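Local coordinates for protein coronin (Toxoplasma gondii, PDB 4OZU) that probably binds actin filaments as a member of the coronin family, this chain being its WD40 beta-propeller domain, at residues Gly215-Lys220 against Thr237-Met242; Glu244-Ile249 against Val259-Ile264. All blocks are in the same frame, centred on the assembly; numbering follows the deposited sequence.

Contact 1: residues Gly215-Lys220 against Thr237-Met242; sequences GSKACK and TGFGKM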
ATOM      1  N   GLY A 215       9.032 -20.915  -6.609  1.00 35.99           N
ATOM      2  CA  GLY A 215       9.208 -21.338  -5.228  1.00 46.83           C
ATOM      3  C   GLY A 215       7.871 -21.478  -4.525  1.00 33.47           C
ATOM      4  O   GLY A 215       6.830 -21.189  -5.110  1.00 37.61           O
ATOM      5  N   SER A 216       7.893 -21.911  -3.268  1.00 36.87           N
ATOM      6  CA  SER A 216       6.662 -22.231  -2.545  1.00 43.93           C
ATOM      7  C   SER A 216       6.092 -21.055  -1.756  1.00 54.36           C
ATOM      8  O   SER A 216       4.874 -20.905  -1.659  1.00 86.22           O
ATOM      9  CB  SER A 216       6.905 -23.404  -1.590  1.00 54.94           C
ATOM     10  OG  SER A 216       7.307 -24.561  -2.300  1.00 76.41           O
ATOM     11  N   LYS A 217       6.962 -20.224  -1.192  1.00 40.93           N
ATOM     12  CA  LYS A 217       6.510 -19.156  -0.306  1.00 35.26           C
ATOM     13  C   LYS A 217       5.781 -18.050  -1.071  1.00 32.08           C
ATOM     14  O   LYS A 217       5.672 -18.093  -2.296  1.00 36.05           O
ATOM     15  CB  LYS A 217       7.691 -18.585   0.480  1.00 34.88           C
ATOM     16  CG  LYS A 217       8.227 -19.551   1.542  1.00 37.81           C
ATOM     17  CD  LYS A 217       9.149 -18.850   2.531  1.00 69.04           C
ATOM     18  CE  LYS A 217      10.587 -19.323   2.397  1.00 99.69           C
ATOM     19  NZ  LYS A 217      11.443 -18.814   3.504  1.00 95.94           N
ATOM     20  N   ALA A 218       5.282 -17.063  -0.333  1.00 34.74           N
ATOM     21  CA  ALA A 218       4.278 -16.141  -0.853  1.00 36.36           C
ATOM     22  C   ALA A 218       4.806 -15.114  -1.848  1.00 33.53           C
ATOM     23  O   ALA A 218       5.808 -14.434  -1.589  1.00 29.70           O
ATOM     24  CB  ALA A 218       3.606 -15.411   0.305  1.00 32.09           C
ATOM     25  N   CYS A 219       4.107 -15.012  -2.980  0.69 26.57           N
ATOM     26  CA  CYS A 219       4.334 -13.958  -3.966  0.69 30.47           C
ATOM     27  C   CYS A 219       3.492 -12.733  -3.625  0.69 27.27           C
ATOM     28  O   CYS A 219       2.401 -12.862  -3.067  0.69 28.36           O
ATOM     29  CB  CYS A 219       3.989 -14.446  -5.374  0.69 27.94           C
ATOM     30  SG  CYS A 219       4.848 -15.945  -5.867  0.69 40.83           S
ATOM     31  N   LYS A 220       4.006 -11.548  -3.946  1.00 22.44           N
ATOM     32  CA  LYS A 220       3.292 -10.303  -3.681  1.00 21.81           C
ATOM     33  C   LYS A 220       3.390  -9.449  -4.928  1.00 25.16           C
ATOM     34  O   LYS A 220       4.375  -9.538  -5.648  1.00 22.77           O
ATOM     35  CB  LYS A 220       3.893  -9.566  -2.478  1.00 22.11           C
ATOM     36  CG  LYS A 220       3.908 -10.354  -1.177  1.00 26.61           C
ATOM     37  CD  LYS A 220       2.549 -10.347  -0.495  1.00 25.17           C
ATOM     38  CE  LYS A 220       2.566 -11.194   0.766  1.00 24.52           C
ATOM     39  NZ  LYS A 220       1.274 -11.160   1.520  1.00 33.66           N
ATOM     40  N   THR A 237       7.128  -9.847  -6.440  1.00 19.53           N
ATOM     41  CA  THR A 237       8.198 -10.473  -5.676  1.00 18.38           C
ATOM     42  C   THR A 237       7.782 -11.894  -5.383  1.00 19.25           C
ATOM     43  O   THR A 237       6.595 -12.197  -5.322  1.00 24.10           O
ATOM     44  CB  THR A 237       8.468  -9.775  -4.338  1.00 24.39           C
ATOM     45  OG1 THR A 237       7.325  -9.937  -3.489  1.00 23.33           O
ATOM     46  CG2 THR A 237       8.758  -8.300  -4.536  1.00 24.44           C
ATOM     47  N   GLY A 238       8.755 -12.757  -5.165  1.00 20.28           N
ATOM     48  CA  GLY A 238       8.458 -14.133  -4.853  1.00 21.37           C
ATOM     49  C   GLY A 238       9.731 -14.907  -4.643  1.00 22.86           C
ATOM     50  O   GLY A 238      10.784 -14.331  -4.356  1.00 26.56           O
ATOM     51  N   PHE A 239       9.629 -16.219  -4.786  1.00 23.88           N
ATOM     52  CA  PHE A 239      10.751 -17.097  -4.516  1.00 25.62           C
ATOM     53  C   PHE A 239      11.026 -17.993  -5.715  1.00 27.72           C
ATOM     54  O   PHE A 239      10.099 -18.462  -6.384  1.00 25.67           O
ATOM     55  CB  PHE A 239      10.472 -17.924  -3.263  1.00 27.58           C
ATOM     56  CG  PHE A 239      10.354 -17.099  -2.010  1.00 27.05           C
ATOM     57  CD1 PHE A 239       9.212 -16.355  -1.761  1.00 25.82           C
ATOM     58  CD2 PHE A 239      11.389 -17.057  -1.090  1.00 39.91           C
ATOM     59  CE1 PHE A 239       9.101 -15.586  -0.611  1.00 25.99           C
ATOM     60  CE2 PHE A 239      11.282 -16.297   0.066  1.00 39.75           C
ATOM     61  CZ  PHE A 239      10.138 -15.561   0.304  1.00 30.44           C
ATOM     62  N   GLY A 240      12.306 -18.206  -5.998  1.00 27.05           N
ATOM     63  CA  GLY A 240      12.710 -19.109  -7.059  1.00 27.94           C
ATOM     64  C   GLY A 240      12.641 -20.554  -6.607  1.00 29.71           C
ATOM     65  O   GLY A 240      12.305 -20.839  -5.452  1.00 30.30           O
ATOM     66  N   LYS A 241      12.979 -21.466  -7.515  1.00 30.77           N
ATOM     67  CA  LYS A 241      12.922 -22.899  -7.238  1.00 32.65           C
ATOM     68  C   LYS A 241      13.826 -23.280  -6.070  1.00 34.47           C
ATOM     69  O   LYS A 241      13.579 -24.270  -5.382  1.00 39.16           O
ATOM     70  CB  LYS A 241      13.318 -23.697  -8.486  1.00 35.50           C
ATOM     71  CG  LYS A 241      12.461 -24.928  -8.741  1.00 84.20           C
ATOM     72  CD  LYS A 241      12.092 -25.062 -10.214  1.00 92.90           C
ATOM     73  CE  LYS A 241      13.298 -25.407 -11.075  1.00 88.19           C
ATOM     74  NZ  LYS A 241      12.946 -25.486 -12.521  1.00 76.81           N
ATOM     75  N   MET A 242      14.873 -22.490  -5.854  1.00 35.31           N
ATOM     76  CA  MET A 242      15.808 -22.730  -4.761  1.00 37.20           C
ATOM     77  C   MET A 242      15.484 -21.848  -3.556  1.00 36.44           C
ATOM     78  O   MET A 242      16.310 -21.681  -2.659  1.00 38.86           O
ATOM     79  CB  MET A 242      17.239 -22.487  -5.239  1.00 38.31           C
ATOM     80  CG  MET A 242      17.654 -23.440  -6.355  1.00 41.18           C
ATOM     81  SD  MET A 242      19.403 -23.356  -6.776  1.00 46.66           S
ATOM     82  CE  MET A 242      19.544 -21.661  -7.332  1.00 45.35           C
TER
HETATM   83  O   HOH W   1       7.163 -17.378  -4.665  1.00 31.74           O
HETATM   84  O   HOH W   2       7.600 -12.148  -1.857  1.00 20.62           O
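Thr237 O is approached twice from the other segment: by Lys220 N, a hydrogen bond of 3.0 Å, and by the CA-H of Cys219, with Cys219 CA at 3.2 Å. Thr237 N answers to Lys220 O, so Lys220 and Thr237 make one antiparallel hydrogen-bonded pair. On the Thr237 side chain, OG1 sits between the backbone N and the carbonyl carbon (chi1 66°), which brings it against Lys220 CB. There it accepts a hydrogen from water 2, which also donates to Ala218 O, and it bonds to Leu271 O of the following blade. Past Cys219 and Gly238 the backbones part. Residues 215-219 belong to the loop of a WD40 beta-propeller that leads from the last strand of one blade, 205-211, into the first of the next, 220-223, which Lys220 begins. Water 1 fills in for a direct bond: it accepts a hydrogen bond from Phe239 N at 2.7 Å and donates one to Lys217 O. Further on, the two segments meet again where Gly215 N reaches Phe239 O at 2.7 Å, bent to 147° at the hydrogen and coming from above the carbonyl plane. The Phe239 ring packs against the loop. Lys217 CB makes a CH-pi contact over one face, 3.7 Å from the ring centroid, while Ala218 O stands at the ring edge, 3.6 Å from Phe239 CE1. Beyond CB the lysine bends at chi3 (-112°), its CE passing near Phe239 CE2 before NZ bonds Ser268 O. The Lys220 amine leads away to a salt bridge with Glu35.

Contact 2: residues Glu244-Ile249 against Val259-Ile264; sequences EREMAI and VYHAEI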
ATOM      1  N   GLU A 244      15.263 -18.728  -3.272  1.00 38.19           N
ATOM      2  CA  GLU A 244      15.886 -17.409  -3.229  1.00 34.75           C
ATOM      3  C   GLU A 244      14.824 -16.350  -3.512  1.00 32.29           C
ATOM      4  O   GLU A 244      13.857 -16.622  -4.216  1.00 27.76           O
ATOM      5  CB  GLU A 244      17.043 -17.300  -4.231  1.00 43.67           C
ATOM      6  CG  GLU A 244      16.654 -17.210  -5.711  1.00 48.65           C
ATOM      7  CD  GLU A 244      16.487 -18.571  -6.368  1.00 71.73           C
ATOM      8  OE1 GLU A 244      15.873 -19.469  -5.752  1.00 40.97           O
ATOM      9  OE2 GLU A 244      16.980 -18.744  -7.506  1.00 87.20           O
ATOM     10  N   ARG A 245      14.995 -15.147  -2.971  1.00 29.15           N
ATOM     11  CA  ARG A 245      14.032 -14.078  -3.223  1.00 27.09           C
ATOM     12  C   ARG A 245      14.349 -13.397  -4.550  1.00 26.08           C
ATOM     13  O   ARG A 245      15.504 -13.099  -4.854  1.00 28.80           O
ATOM     14  CB  ARG A 245      14.019 -13.061  -2.074  1.00 27.29           C
ATOM     15  CG  ARG A 245      13.668 -13.706  -0.731  1.00 28.31           C
ATOM     16  CD  ARG A 245      13.196 -12.713   0.326  1.00 28.04           C
ATOM     17  NE  ARG A 245      14.245 -11.793   0.745  1.00 31.36           N
ATOM     18  CZ  ARG A 245      14.166 -11.010   1.815  1.00 29.98           C
ATOM     19  NH1 ARG A 245      13.083 -11.040   2.585  1.00 30.22           N
ATOM     20  NH2 ARG A 245      15.175 -10.206   2.126  1.00 31.42           N
ATOM     21  N   GLU A 246      13.309 -13.178  -5.345  1.00 23.83           N
ATOM     22  CA  GLU A 246      13.470 -12.642  -6.685  1.00 23.04           C
ATOM     23  C   GLU A 246      12.293 -11.754  -7.055  1.00 23.36           C
ATOM     24  O   GLU A 246      11.320 -11.650  -6.313  1.00 26.25           O
ATOM     25  CB  GLU A 246      13.605 -13.779  -7.695  1.00 28.29           C
ATOM     26  CG  GLU A 246      12.447 -14.754  -7.649  1.00 30.47           C
ATOM     27  CD  GLU A 246      12.600 -15.889  -8.638  1.00 30.08           C
ATOM     28  OE1 GLU A 246      13.739 -16.364  -8.829  1.00 27.11           O
ATOM     29  OE2 GLU A 246      11.579 -16.295  -9.233  1.00 25.34           O
ATOM     30  N   MET A 247      12.375 -11.127  -8.219  0.77 21.39           N
ATOM     31  CA  MET A 247      11.335 -10.213  -8.655  0.77 21.97           C
ATOM     32  C   MET A 247      11.161 -10.275 -10.158  0.77 22.70           C
ATOM     33  O   MET A 247      12.040 -10.752 -10.877  0.77 21.82           O
ATOM     34  CB  MET A 247      11.666  -8.784  -8.239  0.77 24.33           C
ATOM     35  CG  MET A 247      12.984  -8.299  -8.793  0.77 20.76           C
ATOM     36  SD  MET A 247      13.467  -6.688  -8.151  0.77 25.38           S
ATOM     37  CE  MET A 247      15.135  -6.562  -8.792  0.77 22.78           C
ATOM     38  N   ALA A 248      10.023  -9.777 -10.622  1.00 20.31           N
ATOM     39  CA  ALA A 248       9.719  -9.769 -12.040  1.00 19.60           C
ATOM     40  C   ALA A 248       8.841  -8.587 -12.401  1.00 21.77           C
ATOM     41  O   ALA A 248       8.037  -8.123 -11.590  1.00 21.96           O
ATOM     42  CB  ALA A 248       9.048 -11.063 -12.449  1.00 21.10           C
ATOM     43  N   ILE A 249       9.036  -8.099 -13.624  1.00 21.91           N
ATOM     44  CA  ILE A 249       8.170  -7.101 -14.240  1.00 18.86           C
ATOM     45  C   ILE A 249       7.371  -7.793 -15.339  1.00 21.84           C
ATOM     46  O   ILE A 249       7.935  -8.541 -16.139  1.00 21.43           O
ATOM     47  CB  ILE A 249       8.974  -5.923 -14.830  1.00 25.20           C
ATOM     48  CG1 ILE A 249       9.656  -5.135 -13.708  1.00 22.64           C
ATOM     49  CG2 ILE A 249       8.062  -5.006 -15.666  1.00 23.74           C
ATOM     50  CD1 ILE A 249      10.569  -4.025 -14.192  1.00 24.92           C
ATOM     51  N   VAL A 259       8.931  -9.387 -18.533  1.00 23.93           N
ATOM     52  CA  VAL A 259       9.689  -8.423 -19.307  1.00 24.27           C
ATOM     53  C   VAL A 259      11.096  -8.351 -18.730  1.00 22.52           C
ATOM     54  O   VAL A 259      12.078  -8.171 -19.454  1.00 25.00           O
ATOM     55  CB  VAL A 259       9.029  -7.032 -19.275  1.00 28.44           C
ATOM     56  CG1 VAL A 259       9.931  -5.988 -19.934  1.00 36.18           C
ATOM     57  CG2 VAL A 259       7.674  -7.079 -19.959  1.00 44.10           C
ATOM     58  N   TYR A 260      11.170  -8.525 -17.414  1.00 22.67           N
ATOM     59  CA  TYR A 260      12.417  -8.458 -16.670  1.00 27.26           C
ATOM     60  C   TYR A 260      12.307  -9.371 -15.443  1.00 20.14           C
ATOM     61  O   TYR A 260      11.246  -9.452 -14.815  1.00 21.89           O
ATOM     62  CB  TYR A 260      12.711  -7.007 -16.261  1.00 27.95           C
ATOM     63  CG  TYR A 260      13.924  -6.843 -15.377  1.00 25.77           C
ATOM     64  CD1 TYR A 260      15.206  -6.873 -15.904  1.00 27.35           C
ATOM     65  CD2 TYR A 260      13.781  -6.660 -14.010  1.00 25.06           C
ATOM     66  CE1 TYR A 260      16.314  -6.726 -15.093  1.00 34.56           C
ATOM     67  CE2 TYR A 260      14.882  -6.511 -13.190  1.00 28.87           C
ATOM     68  CZ  TYR A 260      16.143  -6.542 -13.734  1.00 43.15           C
ATOM     69  OH  TYR A 260      17.232  -6.387 -12.904  1.00 37.98           O
ATOM     70  N   HIS A 261      13.386 -10.075 -15.124  1.00 21.37           N
ATOM     71  CA  HIS A 261      13.414 -10.966 -13.965  1.00 25.07           C
ATOM     72  C   HIS A 261      14.796 -10.911 -13.335  1.00 23.03           C
ATOM     73  O   HIS A 261      15.805 -10.938 -14.047  1.00 25.05           O
ATOM     74  CB  HIS A 261      13.070 -12.401 -14.378  1.00 23.92           C
ATOM     75  CG  HIS A 261      13.024 -13.375 -13.238  1.00 43.22           C
ATOM     76  ND1 HIS A 261      14.153 -13.981 -12.729  1.00 47.29           N
ATOM     77  CD2 HIS A 261      11.982 -13.857 -12.519  1.00 50.82           C
ATOM     78  CE1 HIS A 261      13.811 -14.788 -11.739  1.00 58.60           C
ATOM     79  NE2 HIS A 261      12.498 -14.732 -11.593  1.00 53.31           N
ATOM     80  N   ALA A 262      14.852 -10.835 -12.007  1.00 25.89           N
ATOM     81  CA  ALA A 262      16.139 -10.797 -11.318  1.00 30.39           C
ATOM     82  C   ALA A 262      16.060 -11.341  -9.901  1.00 26.33           C
ATOM     83  O   ALA A 262      15.041 -11.207  -9.221  1.00 26.80           O
ATOM     84  CB  ALA A 262      16.675  -9.369 -11.294  1.00 28.95           C
ATOM     85  N   GLU A 263      17.155 -11.953  -9.466  1.00 26.81           N
ATOM     86  CA  GLU A 263      17.313 -12.373  -8.081  1.00 37.76           C
ATOM     87  C   GLU A 263      17.531 -11.143  -7.200  1.00 43.72           C
ATOM     88  O   GLU A 263      18.142 -10.163  -7.630  1.00 33.02           O
ATOM     89  CB  GLU A 263      18.485 -13.353  -7.955  1.00 49.46           C
ATOM     90  CG  GLU A 263      18.677 -13.940  -6.563  1.00 80.20           C
ATOM     91  CD  GLU A 263      19.781 -14.987  -6.514  1.00 76.52           C
ATOM     92  OE1 GLU A 263      20.136 -15.532  -7.581  1.00 61.17           O
ATOM     93  OE2 GLU A 263      20.294 -15.264  -5.409  1.00 94.83           O
ATOM     94  N   ILE A 264      17.006 -11.187  -5.980  1.00 29.03           N
ATOM     95  CA  ILE A 264      17.214 -10.109  -5.014  1.00 33.94           C
ATOM     96  C   ILE A 264      18.234 -10.532  -3.960  1.00 41.41           C
ATOM     97  O   ILE A 264      19.273  -9.893  -3.812  1.00 43.54           O
ATOM     98  CB  ILE A 264      15.911  -9.703  -4.307  1.00 35.56           C
ATOM     99  CG1 ILE A 264      14.909  -9.133  -5.304  1.00 30.56           C
ATOM    100  CG2 ILE A 264      16.190  -8.639  -3.236  1.00 47.61           C
ATOM    101  CD1 ILE A 264      13.496  -9.040  -4.756  1.00 32.27           C
TER
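Val259 N opens the pairing with a 2.7 Å bond to Ile249 O, and Tyr260 N adds a weak, longer one to the same oxygen; with two residues set against one, this is a classic beta bulge. Tyr260 O then accepts from Ile249 N. Alongside, Tyr260 CB packs on Ile249 CB at 4.1 Å. Next comes His261, whose side chain lies on the sheet face carrying Glu246 and Ala248. Its CG stands anti to the backbone N (chi1 -178°), and the ring reaches back so that NE2 donates to Glu246 OE2 at 3.0 Å. The oxygen lies in the ring plane but is met from above the carboxylate plane, the two planes standing 88° apart, and it is held a second time by His213 ND1 from the loop that enters the blade. Met247 O lies over one face of the imidazole, and a Tris molecule, probably from the crystallisation liquor, lies close to the His261 side chain. These are the two outer strands of a four-stranded propeller blade, antiparallel and joined as a beta hairpin, with 260-265 outermost. Ala262 exchanges two backbone bonds with Met247, the shorter running from Met247 N to Ala262 O at 2.8 Å. Glu263 crosses Glu244 at about a right angle, its CD 3.9 Å from Glu244 CG; the nearest carboxylate oxygens stay 4.5 Å apart, Glu244 OE2 to Glu263 OE1. Ile264 N binds Arg245 O at 2.7 Å, and Ile264 CD1 reaches Met247 CB at 3.9 Å, on the face that strand 291-298 of the next blade covers.

Both contacts belong to the same propeller blade, strands 220-223, 233-239, 245-251 and 260-265. Contact 1 joins the entry loop to the second strand and is mostly buried; contact 2 pairs the third strand with the outermost one and is partly open, its exposed residues lying on 259-264. They meet through the two middle strands: Gly238 O probably accepts from Glu246 N, and Phe239 packs on Arg245. Contact 1 has a single bridge, then waters and a loop lysine over a phenyl ring. Contact 2 is instead a backbone ladder with a bulge at one end, apolar on the face toward the next blade, with Glu246, His261 and Glu263 on the other.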